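Local coordinates for rhamnosidase B (PDB 2OKX), which hydrolyses terminal alpha-L-rhamnosyl linkages as an alpha-L-rhamnosidase of glycoside hydrolase family 78, at residues P217-A222 with S390-E395. Sequence-based numbering, arbitrary orientation.
Sequences PKYAAA and SLYTEE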
loop_
_atom_site.group_PDB
_atom_site.type_symbol
_atom_site.label_atom_id
_atom_site.label_comp_id
_atom_site.label_asym_id
_atom_site.label_seq_id
_atom_site.Cartn_x
_atom_site.Cartn_y
_atom_site.Cartn_z
ATOM N N PRO A 217 17.011 11.034 -20.297
ATOM C CA PRO A 217 17.347 12.445 -20.528
ATOM C C PRO A 217 18.756 12.738 -20.013
ATOM O O PRO A 217 19.219 12.093 -19.070
ATOM C CB PRO A 217 16.286 13.192 -19.719
ATOM C CG PRO A 217 15.130 12.212 -19.651
ATOM C CD PRO A 217 15.844 10.909 -19.408
ATOM N N LYS A 218 19.431 13.711 -20.621
ATOM C CA LYS A 218 20.783 14.078 -20.201
ATOM C C LYS A 218 20.790 14.347 -18.699
ATOM O O LYS A 218 21.715 13.959 -17.985
ATOM C CB LYS A 218 21.249 15.347 -20.929
ATOM C CG LYS A 218 21.153 15.320 -22.456
ATOM C CD LYS A 218 22.129 14.335 -23.084
ATOM C CE LYS A 218 22.248 14.559 -24.589
ATOM N NZ LYS A 218 20.938 14.449 -25.300
ATOM N N TYR A 219 19.740 15.016 -18.228
ATOM C CA TYR A 219 19.597 15.366 -16.819
ATOM C C TYR A 219 18.241 14.884 -16.289
ATOM O O TYR A 219 17.208 15.175 -16.878
ATOM C CB TYR A 219 19.707 16.894 -16.660
ATOM C CG TYR A 219 19.460 17.406 -15.258
ATOM C CD1 TYR A 219 20.398 17.209 -14.243
ATOM C CD2 TYR A 219 18.270 18.057 -14.934
ATOM C CE1 TYR A 219 20.153 17.641 -12.943
ATOM C CE2 TYR A 219 18.016 18.492 -13.638
ATOM C CZ TYR A 219 18.960 18.278 -12.649
ATOM O OH TYR A 219 18.702 18.679 -11.364
ATOM N N ALA A 220 18.257 14.134 -15.191
ATOM C CA ALA A 220 17.025 13.639 -14.569
ATOM C C ALA A 220 17.270 13.580 -13.070
ATOM O O ALA A 220 18.186 12.901 -12.611
ATOM C CB ALA A 220 16.667 12.253 -15.103
ATOM N N ALA A 221 16.453 14.293 -12.304
ATOM C CA ALA A 221 16.642 14.324 -10.865
ATOM C C ALA A 221 15.356 14.130 -10.081
ATOM O O ALA A 221 14.274 14.517 -10.523
ATOM C CB ALA A 221 17.300 15.649 -10.463
ATOM N N ALA A 222 15.498 13.515 -8.911
ATOM C CA ALA A 222 14.378 13.275 -8.018
ATOM C C ALA A 222 14.610 14.182 -6.812
ATOM O O ALA A 222 15.664 14.119 -6.166
ATOM C CB ALA A 222 14.342 11.803 -7.594
ATOM N N SER A 390 20.989 15.416 0.760
ATOM C CA SER A 390 20.332 14.135 1.002
ATOM C C SER A 390 18.917 14.041 0.421
ATOM O O SER A 390 18.347 12.950 0.333
ATOM C CB SER A 390 20.301 13.835 2.503
ATOM O OG SER A 390 19.537 14.797 3.209
ATOM N N LEU A 391 18.363 15.177 0.014
ATOM C CA LEU A 391 17.014 15.215 -0.545
ATOM C C LEU A 391 17.070 15.363 -2.058
ATOM O O LEU A 391 16.059 15.628 -2.700
ATOM C CB LEU A 391 16.236 16.404 0.041
ATOM C CG LEU A 391 16.196 16.544 1.567
ATOM C CD1 LEU A 391 15.367 17.766 1.948
ATOM C CD2 LEU A 391 15.611 15.286 2.186
ATOM N N TYR A 392 18.255 15.172 -2.624
ATOM C CA TYR A 392 18.452 15.343 -4.058
ATOM C C TYR A 392 19.315 14.257 -4.689
ATOM O O TYR A 392 20.314 13.833 -4.105
ATOM C CB TYR A 392 19.113 16.703 -4.298
ATOM C CG TYR A 392 19.488 16.988 -5.730
ATOM C CD1 TYR A 392 18.586 17.600 -6.596
ATOM C CD2 TYR A 392 20.753 16.654 -6.220
ATOM C CE1 TYR A 392 18.932 17.880 -7.913
ATOM C CE2 TYR A 392 21.108 16.926 -7.539
ATOM C CZ TYR A 392 20.194 17.540 -8.377
ATOM O OH TYR A 392 20.535 17.829 -9.676
ATOM N N THR A 393 18.934 13.815 -5.885
ATOM C CA THR A 393 19.716 12.811 -6.602
ATOM C C THR A 393 19.493 12.857 -8.109
ATOM O O THR A 393 18.379 13.085 -8.579
ATOM C CB THR A 393 19.425 11.366 -6.114
ATOM O OG1 THR A 393 20.346 10.464 -6.748
ATOM C CG2 THR A 393 17.992 10.943 -6.467
ATOM N N GLU A 394 20.571 12.653 -8.860
ATOM C CA GLU A 394 20.511 12.646 -10.315
ATOM C C GLU A 394 20.482 11.205 -10.834
ATOM O O GLU A 394 20.553 10.960 -12.034
ATOM C CB GLU A 394 21.703 13.421 -10.894
ATOM C CG GLU A 394 21.481 14.932 -10.872
ATOM C CD GLU A 394 22.748 15.741 -11.112
ATOM O OE1 GLU A 394 23.606 15.299 -11.901
ATOM O OE2 GLU A 394 22.870 16.832 -10.516
ATOM N N GLU A 395 20.386 10.256 -9.909
ATOM C CA GLU A 395 20.300 8.840 -10.261
ATOM C C GLU A 395 18.804 8.574 -10.120
ATOM O O GLU A 395 18.337 8.079 -9.098
ATOM C CB GLU A 395 21.125 8.019 -9.272
ATOM C CG GLU A 395 22.591 8.467 -9.235
ATOM C CD GLU A 395 23.431 7.688 -8.251
ATOM O OE1 GLU A 395 23.285 7.908 -7.026
ATOM O OE2 GLU A 395 24.236 6.846 -8.706
HETATM O O HOH W 1 20.698 12.666 -14.218
HETATM O O HOH W 2 15.473 12.552 -3.821
#
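Tyr219 and Tyr392 reach for each other from opposite directions and meet through their hydroxyls: Tyr219 OH donates to Tyr392 OH at 2.6 Å, each oxygen lying at the edge of the other ring. Tyr392 OH in turn donates to Glu394 OE2 (2.7 Å), on the anti side of the carboxylate, a relay of two bonds ending on an acid. Both rings owe this meeting to the same first torsion, CG anti to the backbone N (chi1 175° in each). In the backbone, Ala222 and Thr393 form an antiparallel hydrogen-bonded pair; Ala222 N reaches Thr393 O at 2.9 Å, while the return bond from Thr393 N to Ala222 O is longer, 3.3 Å. This pairing adds strand 392-393 at the edge of a five-stranded antiparallel sheet, next to strand 219-223, whose other neighbour, strand 314-320, bonds to Tyr219 and Ala221. The edge strand ends in an ST turn in which Thr393 OG1 accepts from Glu395 N. Past the pair the second chain turns and stays close: Ala221 CA lies 3.1 Å from Thr393 O, a CA-H...O contact. A water accepts from Ala220 N and can donate to Glu394 O, bridging the two segments. Apolar contacts line both faces: Ala221 CB lies 3.8 Å from Tyr392 CE1, Glu394 CG sits 3.7 Å from Tyr219 CE1, and on the other face Ala222 CB meets Thr393 CG2. A phenylalanine in place of Tyr392 would probably leave the Tyr219 hydroxyl without its acceptor and the Glu394 carboxylate without this donor, the carboxylate then freer to turn.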